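Local coordinates for protein phosphoinositol-specific phospholipase C (Pseudomonas sp., PDB 5FYR) that probably cleaves phosphoinositides at the glycerol-phosphate bond with the help of a calcium ion, and binds inositol in its active-site pocket, at residues 44-49 with 113-118; 241-246 with 262-267; 258-263 with 277-282. One frame throughout, in Å; residues are numbered along the deposited sequence.

Contact 1. Residues 44-49 with 113-118. With CA (calcium ion), chain F; INS (1,2,3,4,5,6-hexahydroxy-cyclohexane), chain E.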
loop_
_atom_site.group_PDB
_atom_site.type_symbol
_atom_site.label_atom_id
_atom_site.label_comp_id
_atom_site.label_asym_id
_atom_site.label_seq_id
_atom_site.Cartn_x
_atom_site.Cartn_y
_atom_site.Cartn_z
ATOM N N VAL A 44 8.338 8.339 -8.081
ATOM C CA VAL A 44 7.045 8.183 -7.389
ATOM C C VAL A 44 7.276 7.903 -5.912
ATOM O O VAL A 44 8.397 7.660 -5.504
ATOM C CB VAL A 44 6.169 7.076 -7.998
ATOM C CG1 VAL A 44 5.738 7.444 -9.441
ATOM C CG2 VAL A 44 6.867 5.738 -7.921
ATOM N N ARG A 45 6.214 7.979 -5.120
ATOM C CA ARG A 45 6.247 7.695 -3.676
ATOM C C ARG A 45 5.336 6.533 -3.290
ATOM O O ARG A 45 5.160 6.297 -2.103
ATOM C CB ARG A 45 5.889 8.951 -2.857
ATOM C CG ARG A 45 6.914 10.067 -2.954
ATOM C CD ARG A 45 8.154 9.865 -2.082
ATOM N NE ARG A 45 9.236 10.830 -2.361
ATOM C CZ ARG A 45 10.134 10.647 -3.315
ATOM N NH1 ARG A 45 10.112 9.560 -4.105
ATOM N NH2 ARG A 45 11.072 11.544 -3.512
ATOM N N THR A 46 4.797 5.788 -4.261
ATOM C CA THR A 46 3.947 4.615 -3.989
ATOM C C THR A 46 4.434 3.480 -4.843
ATOM O O THR A 46 4.484 3.589 -6.083
ATOM C CB THR A 46 2.463 4.928 -4.251
ATOM O OG1 THR A 46 2.037 5.979 -3.363
ATOM C CG2 THR A 46 1.610 3.705 -4.026
ATOM N N LEU A 47 4.817 2.379 -4.177
ATOM C CA LEU A 47 5.487 1.222 -4.773
ATOM C C LEU A 47 4.641 -0.047 -4.509
ATOM O O LEU A 47 3.588 0.020 -3.888
ATOM C CB LEU A 47 6.934 1.069 -4.207
ATOM C CG LEU A 47 7.982 2.178 -4.612
ATOM C CD1 LEU A 47 7.818 3.507 -3.960
ATOM C CD2 LEU A 47 9.334 1.658 -4.237
ATOM N N GLU A 48 5.113 -1.160 -5.045
ATOM C CA GLU A 48 4.464 -2.442 -4.918
ATOM C C GLU A 48 5.473 -3.596 -4.850
ATOM O O GLU A 48 6.436 -3.606 -5.588
ATOM C CB GLU A 48 3.489 -2.642 -6.098
ATOM C CG GLU A 48 2.685 -3.948 -6.027
ATOM C CD GLU A 48 1.620 -4.082 -7.122
ATOM O OE1 GLU A 48 1.607 -3.258 -8.082
ATOM O OE2 GLU A 48 0.820 -5.062 -7.050
ATOM N N LEU A 49 5.172 -4.580 -3.998
ATOM C CA LEU A 49 5.915 -5.815 -3.858
ATOM C C LEU A 49 4.920 -6.954 -3.849
ATOM O O LEU A 49 3.989 -6.956 -3.039
ATOM C CB LEU A 49 6.713 -5.810 -2.553
ATOM C CG LEU A 49 7.876 -4.868 -2.528
ATOM C CD1 LEU A 49 8.354 -4.574 -1.123
ATOM C CD2 LEU A 49 9.044 -5.333 -3.410
ATOM N N PRO A 113 5.429 11.099 2.333
ATOM C CA PRO A 113 5.240 9.734 2.827
ATOM C C PRO A 113 5.252 8.701 1.710
ATOM O O PRO A 113 4.658 8.912 0.642
ATOM C CB PRO A 113 3.865 9.777 3.498
ATOM C CG PRO A 113 3.177 11.005 2.898
ATOM C CD PRO A 113 4.318 11.989 2.737
ATOM N N ILE A 114 5.912 7.583 1.988
ATOM C CA ILE A 114 5.997 6.453 1.063
ATOM C C ILE A 114 4.907 5.453 1.370
ATOM O O ILE A 114 4.721 5.075 2.523
ATOM C CB ILE A 114 7.364 5.769 1.144
ATOM C CG1 ILE A 114 8.480 6.699 0.638
ATOM C CG2 ILE A 114 7.390 4.459 0.373
ATOM C CD1 ILE A 114 9.867 6.248 1.086
ATOM N N THR A 115 4.167 5.039 0.358
ATOM C CA THR A 115 3.150 3.989 0.505
ATOM C C THR A 115 3.651 2.738 -0.224
ATOM O O THR A 115 3.997 2.826 -1.404
ATOM C CB THR A 115 1.782 4.462 -0.066
ATOM O OG1 THR A 115 1.386 5.616 0.676
ATOM C CG2 THR A 115 0.778 3.387 0.078
ATOM N N LEU A 116 3.686 1.593 0.477
ATOM C CA LEU A 116 4.096 0.306 -0.121
ATOM C C LEU A 116 2.919 -0.644 -0.128
ATOM O O LEU A 116 2.372 -1.011 0.930
ATOM C CB LEU A 116 5.252 -0.401 0.618
ATOM C CG LEU A 116 6.485 0.439 0.887
ATOM C CD1 LEU A 116 7.427 -0.412 1.729
ATOM C CD2 LEU A 116 7.137 0.913 -0.406
ATOM N N ILE A 117 2.557 -1.037 -1.332
ATOM C CA ILE A 117 1.504 -2.010 -1.545
ATOM C C ILE A 117 2.175 -3.386 -1.482
ATOM O O ILE A 117 3.018 -3.725 -2.324
ATOM C CB ILE A 117 0.845 -1.819 -2.920
ATOM C CG1 ILE A 117 0.298 -0.335 -3.102
ATOM C CG2 ILE A 117 -0.126 -2.962 -3.197
ATOM C CD1 ILE A 117 -0.590 0.194 -2.066
ATOM N N LEU A 118 1.776 -4.180 -0.484
ATOM C CA LEU A 118 2.328 -5.513 -0.250
ATOM C C LEU A 118 1.239 -6.501 -0.730
ATOM O O LEU A 118 0.212 -6.747 -0.018
ATOM C CB LEU A 118 2.648 -5.676 1.245
ATOM C CG LEU A 118 3.614 -4.611 1.796
ATOM C CD1 LEU A 118 3.845 -4.826 3.261
ATOM C CD2 LEU A 118 4.934 -4.639 1.078
HETATM CA CA CA F . 1.117 -7.209 -7.857
HETATM C C1 INS E . -3.103 -7.519 -9.148
HETATM C C2 INS E . -2.211 -6.285 -9.300
HETATM C C3 INS E . -2.430 -5.222 -8.292
HETATM C C4 INS E . -2.739 -5.694 -6.926
HETATM C C5 INS E . -3.556 -6.908 -6.768
HETATM C C6 INS E . -3.335 -7.979 -7.744
HETATM O O1 INS E . -2.452 -8.539 -9.900
HETATM O O2 INS E . -0.866 -6.780 -9.145
HETATM O O3 INS E . -1.435 -4.202 -8.355
HETATM O O4 INS E . -3.032 -4.627 -6.065
HETATM O O5 INS E . -3.817 -7.337 -5.434
HETATM O O6 INS E . -4.144 -9.096 -7.619
HETATM O O HOH W 1 2.570 7.796 -0.725
HETATM O O HOH W 2 0.461 -8.995 -9.448
#
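T46 and T115 lie side by side on neighbouring parallel strands, pointing the same way, with T46 OG1 3.6 Å from T115 CB and hydrogen-bonded to Q22 of strand 20-25. Next along this face comes E48, whose CG passes I117 CG2 at 4.1 Å. With CG anti to the backbone N (chi1 -177°) and the chain extended beyond it, the carboxylate is carried out to the calcium ion, which OE2 binds at 2.3 Å while accepting a hydrogen bond of 2.7 Å from inositol O3. N27, D50 and D119 also bind the ion, and R260 forms a salt bridge with OE1, so both carboxylate oxygens are held. The other face is apolar: in the modelled conformer of L116, its CD2 meets L47 CB at 3.8 Å, and L49 and L118 run alongside each other, CD1 to CD2. Four backbone bonds join the strands, among them L47 N to T115 O at 2.9 Å. A water bridges P113 O and T115 OG1. The pair belongs to the TIM-barrel-like core: strand 184-189 flanks 113-118, strand 20-25 borders 44-49, L41 of a loop meets L47, and helix 94-107 touches L49 through C97 and L98, R45 and I114 through W104.

Contact 2. Residues 241-246 with 262-267; sequences MGKGDK and WGDDEV. With INS (1,2,3,4,5,6-hexahydroxy-cyclohexane), chain E.
W262 holds CG between its backbone N and carbonyl carbon (chi1 57°), which swings the indole back over G242, while chi2 of -88° turns its flat side to the glycine. G242 CA sits over the five-membered ring, 3.9 Å from its centroid and 19° off the normal, a CH-pi contact. Inositol C3 lies over the opposite face, 3.7 Å from W262 CG, so the indole is sandwiched between backbone and inositol ring. W262 N donates to M241 O at 3.0 Å. With an alanine here in place of W262, the inositol would probably lose the flat apolar wall over one side, and G242 CA its CH-pi partner.

Farther on, K246 stretches beyond CG and crosses D264 at about a right angle; its NZ forms a salt bridge with D264 OD2 at 2.7 Å, although the place of that oxygen is less sure. NZ has a second partner in Q275, and a water bonded to D264 OD1 is held only weakly by NZ. K243 CG rests against D264 OD1 at 3.5 Å, its amine ending well short of the carboxylate; another water joins G263 O to E266 OE1. Here the end of strand 238-242 and its following turn meet the loop after strand 258-262. H272 of helix 269-274 packs on K246 and V267, and A281 of strand 279-282 touches W262.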
loop_
_atom_site.group_PDB
_atom_site.type_symbol
_atom_site.label_atom_id
_atom_site.label_comp_id
_atom_site.label_asym_id
_atom_site.label_seq_id
_atom_site.Cartn_x
_atom_site.Cartn_y
_atom_site.Cartn_z
ATOM N N MET A 241 -9.065 -1.374 -6.309
ATOM C CA MET A 241 -9.950 -1.615 -7.449
ATOM C C MET A 241 -9.184 -1.923 -8.705
ATOM O O MET A 241 -8.234 -1.235 -9.060
ATOM C CB MET A 241 -10.810 -0.391 -7.754
ATOM C CG MET A 241 -11.748 -0.005 -6.624
ATOM S SD MET A 241 -12.062 1.756 -6.487
ATOM C CE MET A 241 -10.585 2.230 -5.605
ATOM N N GLY A 242 -9.608 -2.954 -9.400
ATOM C CA GLY A 242 -9.210 -3.132 -10.806
ATOM C C GLY A 242 -9.888 -2.162 -11.759
ATOM O O GLY A 242 -10.787 -1.411 -11.372
ATOM N N LYS A 243 -9.440 -2.183 -13.020
ATOM C CA LYS A 243 -9.916 -1.267 -14.031
ATOM C C LYS A 243 -11.434 -1.212 -14.100
ATOM O O LYS A 243 -12.018 -0.128 -14.149
ATOM C CB LYS A 243 -9.332 -1.677 -15.420
ATOM C CG LYS A 243 -9.884 -0.989 -16.614
ATOM C CD LYS A 243 -9.122 -1.337 -17.894
ATOM C CE LYS A 243 -9.290 -2.783 -18.366
ATOM N NZ LYS A 243 -8.734 -2.961 -19.753
ATOM N N GLY A 244 -12.074 -2.377 -14.089
ATOM C CA GLY A 244 -13.526 -2.417 -14.235
ATOM C C GLY A 244 -14.309 -1.893 -13.052
ATOM O O GLY A 244 -15.516 -1.610 -13.204
ATOM N N ASP A 245 -13.629 -1.701 -11.916
ATOM C CA ASP A 245 -14.279 -1.274 -10.658
ATOM C C ASP A 245 -13.861 0.125 -10.224
ATOM O O ASP A 245 -14.161 0.550 -9.114
ATOM C CB ASP A 245 -13.984 -2.309 -9.589
ATOM C CG ASP A 245 -14.568 -3.637 -9.927
ATOM O OD1 ASP A 245 -15.769 -3.667 -10.293
ATOM O OD2 ASP A 245 -13.856 -4.656 -9.879
ATOM N N LYS A 246 -13.221 0.861 -11.121
ATOM C CA LYS A 246 -12.677 2.171 -10.738
ATOM C C LYS A 246 -13.725 3.208 -10.378
ATOM O O LYS A 246 -13.389 4.161 -9.716
ATOM C CB LYS A 246 -11.726 2.729 -11.788
ATOM C CG LYS A 246 -12.383 3.065 -13.123
ATOM C CD LYS A 246 -11.373 3.762 -14.002
ATOM C CE LYS A 246 -11.902 4.247 -15.322
ATOM N NZ LYS A 246 -10.827 4.995 -16.034
ATOM N N TRP A 262 -5.678 -0.191 -10.276
ATOM C CA TRP A 262 -4.624 -0.835 -11.044
ATOM C C TRP A 262 -5.210 -1.395 -12.334
ATOM O O TRP A 262 -6.410 -1.632 -12.434
ATOM C CB TRP A 262 -3.986 -1.991 -10.234
ATOM C CG TRP A 262 -4.954 -3.049 -9.789
ATOM C CD1 TRP A 262 -5.680 -3.052 -8.633
ATOM C CD2 TRP A 262 -5.268 -4.268 -10.442
ATOM N NE1 TRP A 262 -6.447 -4.170 -8.551
ATOM C CE2 TRP A 262 -6.203 -4.952 -9.625
ATOM C CE3 TRP A 262 -4.834 -4.883 -11.623
ATOM C CZ2 TRP A 262 -6.767 -6.187 -9.976
ATOM C CZ3 TRP A 262 -5.382 -6.126 -11.948
ATOM C CH2 TRP A 262 -6.336 -6.754 -11.130
ATOM N N GLY A 263 -4.326 -1.558 -13.327
ATOM C CA GLY A 263 -4.677 -2.124 -14.623
ATOM C C GLY A 263 -5.279 -1.136 -15.613
ATOM O O GLY A 263 -5.758 -1.544 -16.657
ATOM N N ASP A 264 -5.270 0.159 -15.304
ATOM C CA ASP A 264 -5.933 1.148 -16.190
ATOM C C ASP A 264 -4.918 2.071 -16.864
ATOM O O ASP A 264 -5.075 3.252 -16.929
ATOM C CB ASP A 264 -6.925 1.964 -15.373
ATOM C CG ASP A 264 -8.015 2.596 -16.217
ATOM O OD1 ASP A 264 -8.337 2.101 -17.297
ATOM O OD2 ASP A 264 -8.542 3.616 -15.742
ATOM N N ASP A 265 -3.875 1.473 -17.388
ATOM C CA ASP A 265 -2.697 2.193 -17.887
ATOM C C ASP A 265 -2.923 3.088 -19.095
ATOM O O ASP A 265 -2.082 3.953 -19.370
ATOM C CB ASP A 265 -1.598 1.166 -18.281
ATOM C CG ASP A 265 -1.129 0.361 -17.121
ATOM O OD1 ASP A 265 -1.876 -0.557 -16.673
ATOM O OD2 ASP A 265 -0.070 0.673 -16.599
ATOM N N GLU A 266 -3.994 2.828 -19.862
ATOM C CA GLU A 266 -4.265 3.625 -21.081
ATOM C C GLU A 266 -5.067 4.891 -20.767
ATOM O O GLU A 266 -5.354 5.684 -21.682
ATOM C CB GLU A 266 -4.875 2.752 -22.188
ATOM C CG GLU A 266 -3.907 1.769 -22.846
ATOM C CD GLU A 266 -3.449 0.607 -21.963
ATOM O OE1 GLU A 266 -4.297 -0.211 -21.517
ATOM O OE2 GLU A 266 -2.215 0.488 -21.722
ATOM N N VAL A 267 -5.373 5.104 -19.487
ATOM C CA VAL A 267 -5.989 6.339 -19.032
ATOM C C VAL A 267 -4.942 7.179 -18.308
ATOM O O VAL A 267 -4.241 6.674 -17.455
ATOM C CB VAL A 267 -7.185 6.004 -18.118
ATOM C CG1 VAL A 267 -7.772 7.226 -17.463
ATOM C CG2 VAL A 267 -8.241 5.257 -18.933
HETATM C C1 INS E . -3.103 -7.519 -9.148
HETATM C C2 INS E . -2.211 -6.285 -9.300
HETATM C C3 INS E . -2.430 -5.222 -8.292
HETATM C C4 INS E . -2.739 -5.694 -6.926
HETATM C C5 INS E . -3.556 -6.908 -6.768
HETATM C C6 INS E . -3.335 -7.979 -7.744
HETATM O O1 INS E . -2.452 -8.539 -9.900
HETATM O O2 INS E . -0.866 -6.780 -9.145
HETATM O O3 INS E . -1.435 -4.202 -8.355
HETATM O O4 INS E . -3.032 -4.627 -6.065
HETATM O O5 INS E . -3.817 -7.337 -5.434
HETATM O O6 INS E . -4.144 -9.096 -7.619
HETATM O O HOH W 3 -5.986 -1.084 -19.404
HETATM O O HOH W 4 -10.930 2.492 -17.946
#

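Contact 3. Residues 258-263 with 277-282. With INS (1,2,3,4,5,6-hexahydroxy-cyclohexane), chain E.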
loop_
_atom_site.group_PDB
_atom_site.type_symbol
_atom_site.label_atom_id
_atom_site.label_comp_id
_atom_site.label_asym_id
_atom_site.label_seq_id
_atom_site.Cartn_x
_atom_site.Cartn_y
_atom_site.Cartn_z
ATOM N N ILE A 258 -8.295 5.597 1.294
ATOM C CA ILE A 258 -7.343 5.765 0.197
ATOM C C ILE A 258 -7.623 4.751 -0.900
ATOM O O ILE A 258 -7.492 3.515 -0.663
ATOM C CB ILE A 258 -5.879 5.637 0.665
ATOM C CG1 ILE A 258 -5.589 6.570 1.828
ATOM C CG2 ILE A 258 -4.952 5.832 -0.508
ATOM C CD1 ILE A 258 -5.916 8.022 1.589
ATOM N N GLY A 259 -8.075 5.241 -2.056
ATOM C CA GLY A 259 -8.421 4.360 -3.165
ATOM C C GLY A 259 -7.305 4.196 -4.141
ATOM O O GLY A 259 -6.633 5.163 -4.521
ATOM N N ARG A 260 -7.099 2.937 -4.526
ATOM C CA ARG A 260 -6.100 2.608 -5.531
ATOM C C ARG A 260 -6.762 1.880 -6.703
ATOM O O ARG A 260 -7.577 0.986 -6.505
ATOM C CB ARG A 260 -5.004 1.702 -4.929
ATOM C CG ARG A 260 -3.905 1.293 -5.903
ATOM C CD ARG A 260 -2.694 0.722 -5.173
ATOM N NE ARG A 260 -1.662 0.139 -6.025
ATOM C CZ ARG A 260 -1.765 -1.055 -6.569
ATOM N NH1 ARG A 260 -2.852 -1.804 -6.392
ATOM N NH2 ARG A 260 -0.742 -1.539 -7.254
ATOM N N VAL A 261 -6.345 2.256 -7.923
ATOM C CA VAL A 261 -6.797 1.590 -9.156
ATOM C C VAL A 261 -5.625 1.084 -9.924
ATOM O O VAL A 261 -4.669 1.824 -10.162
ATOM C CB VAL A 261 -7.640 2.541 -10.021
ATOM C CG1 VAL A 261 -7.968 1.937 -11.388
ATOM C CG2 VAL A 261 -8.913 2.973 -9.280
ATOM N N TRP A 262 -5.678 -0.191 -10.276
ATOM C CA TRP A 262 -4.624 -0.835 -11.044
ATOM C C TRP A 262 -5.210 -1.395 -12.334
ATOM O O TRP A 262 -6.410 -1.632 -12.434
ATOM C CB TRP A 262 -3.986 -1.991 -10.234
ATOM C CG TRP A 262 -4.954 -3.049 -9.789
ATOM C CD1 TRP A 262 -5.680 -3.052 -8.633
ATOM C CD2 TRP A 262 -5.268 -4.268 -10.442
ATOM N NE1 TRP A 262 -6.447 -4.170 -8.551
ATOM C CE2 TRP A 262 -6.203 -4.952 -9.625
ATOM C CE3 TRP A 262 -4.834 -4.883 -11.623
ATOM C CZ2 TRP A 262 -6.767 -6.187 -9.976
ATOM C CZ3 TRP A 262 -5.382 -6.126 -11.948
ATOM C CH2 TRP A 262 -6.336 -6.754 -11.130
ATOM N N GLY A 263 -4.326 -1.558 -13.327
ATOM C CA GLY A 263 -4.677 -2.124 -14.623
ATOM C C GLY A 263 -5.279 -1.136 -15.613
ATOM O O GLY A 263 -5.758 -1.544 -16.657
ATOM N N ILE A 277 -9.271 9.196 -7.824
ATOM C CA ILE A 277 -8.425 8.061 -7.457
ATOM C C ILE A 277 -7.156 8.554 -6.745
ATOM O O ILE A 277 -6.399 9.365 -7.301
ATOM C CB ILE A 277 -8.079 7.255 -8.723
ATOM C CG1 ILE A 277 -9.329 6.674 -9.397
ATOM C CG2 ILE A 277 -7.040 6.183 -8.421
ATOM C CD1 ILE A 277 -9.131 6.281 -10.860
ATOM N N ASN A 278 -6.922 8.096 -5.512
ATOM C CA ASN A 278 -5.726 8.534 -4.821
ATOM C C ASN A 278 -4.455 7.964 -5.421
ATOM O O ASN A 278 -3.443 8.685 -5.512
ATOM C CB ASN A 278 -5.748 8.156 -3.322
ATOM C CG ASN A 278 -6.764 8.928 -2.534
ATOM O OD1 ASN A 278 -7.816 8.363 -2.151
ATOM N ND2 ASN A 278 -6.467 10.192 -2.247
ATOM N N LEU A 279 -4.461 6.654 -5.693
ATOM C CA LEU A 279 -3.261 5.969 -6.142
ATOM C C LEU A 279 -3.541 5.268 -7.473
ATOM O O LEU A 279 -4.341 4.312 -7.545
ATOM C CB LEU A 279 -2.822 4.945 -5.111
ATOM C CG LEU A 279 -2.668 5.408 -3.682
ATOM C CD1 LEU A 279 -2.278 4.186 -2.815
ATOM C CD2 LEU A 279 -1.639 6.556 -3.554
ATOM N N SER A 280 -2.920 5.768 -8.541
ATOM C CA SER A 280 -3.148 5.223 -9.865
ATOM C C SER A 280 -1.941 4.448 -10.314
ATOM O O SER A 280 -0.872 5.030 -10.525
ATOM C CB SER A 280 -3.374 6.371 -10.886
ATOM O OG SER A 280 -4.606 7.015 -10.674
ATOM N N ALA A 281 -2.085 3.123 -10.368
ATOM C CA ALA A 281 -0.949 2.253 -10.576
ATOM C C ALA A 281 -0.658 2.039 -12.044
ATOM O O ALA A 281 -1.540 1.610 -12.786
ATOM C CB ALA A 281 -1.186 0.918 -9.857
ATOM N N TYR A 282 0.579 2.356 -12.463
ATOM C CA TYR A 282 1.025 2.142 -13.841
ATOM C C TYR A 282 2.307 1.343 -13.938
ATOM O O TYR A 282 3.247 1.540 -13.161
ATOM C CB TYR A 282 1.347 3.483 -14.502
ATOM C CG TYR A 282 0.206 4.452 -14.658
ATOM C CD1 TYR A 282 -0.159 5.315 -13.624
ATOM C CD2 TYR A 282 -0.475 4.541 -15.852
ATOM C CE1 TYR A 282 -1.171 6.223 -13.809
ATOM C CE2 TYR A 282 -1.508 5.400 -16.051
ATOM C CZ TYR A 282 -1.846 6.262 -15.038
ATOM O OH TYR A 282 -2.877 7.175 -15.208
HETATM C C1 INS E . -3.103 -7.519 -9.148
HETATM C C2 INS E . -2.211 -6.285 -9.300
HETATM C C3 INS E . -2.430 -5.222 -8.292
HETATM C C4 INS E . -2.739 -5.694 -6.926
HETATM C C5 INS E . -3.556 -6.908 -6.768
HETATM C C6 INS E . -3.335 -7.979 -7.744
HETATM O O1 INS E . -2.452 -8.539 -9.900
HETATM O O2 INS E . -0.866 -6.780 -9.145
HETATM O O3 INS E . -1.435 -4.202 -8.355
HETATM O O4 INS E . -3.032 -4.627 -6.065
HETATM O O5 INS E . -3.817 -7.337 -5.434
HETATM O O6 INS E . -4.144 -9.096 -7.619
HETATM O O HOH W 5 -4.323 1.935 -13.151
HETATM O O HOH W 6 -1.591 -0.865 -13.973
#
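R260 meets inositol with the edge of its guanidinium, while A281 CB of the adjoining strand lies over one face, 3.6 Å from R260 NH2. NH2 donates to inositol O3 at 3.0 Å, the straighter bond at 165°, and NH1 to O4 at 2.8 Å. The chain reaches the ligand extended from CG to NE, with CG anti to the backbone N (chi1 180°), and its side chain crosses that of L279 at about a right angle, R260 CG 3.9 Å from L279 CB. Behind this, V261 N donates to L279 O and A281 N to V261 O at 2.9 Å, fixing the parallel strands. On the other face V261 CG2 packs on I277 CD1 at 3.7 Å. At the start of the pair N278 OD1 accepts G259 N on a lone pair, in the carbonyl plane, at 3.1 Å; its ND2 is held by I20 O and N18 O. The strands belong to a beta-alpha-beta unit whose helix, 269-274, touches I277 and S280 through H272. N240 accepts from NH1 and, with E48, holds the guanidinium's rotation. The two nitrogens thus read neighbouring inositol hydroxyls, O3 and O4, consistent with head-group recognition in the calcium-dependent pocket.

How the contacts relate
Along the chain contact 1 closes before the other two open, and contacts 2 and 3 follow on, sharing W262 and G263. Contact 1 lies in the sheet holding strands 46-52 and 114-120, contact 3 in the sheet of strands 258-262 and 279-282, with strand 238-242 of contact 2 beside them. The centres of contacts 1 and 3 are about 11 Å apart, and the two touch through the E48-R260 salt bridge and where T46 OG1 packs on L279. Contacts 2 and 3 are about 8 Å apart between centres; contacts 1 and 2, at about 17 Å, do not touch. All three reach the inositol, so distant parts of the barrel-like fold converge on one pocket beside the calcium ion.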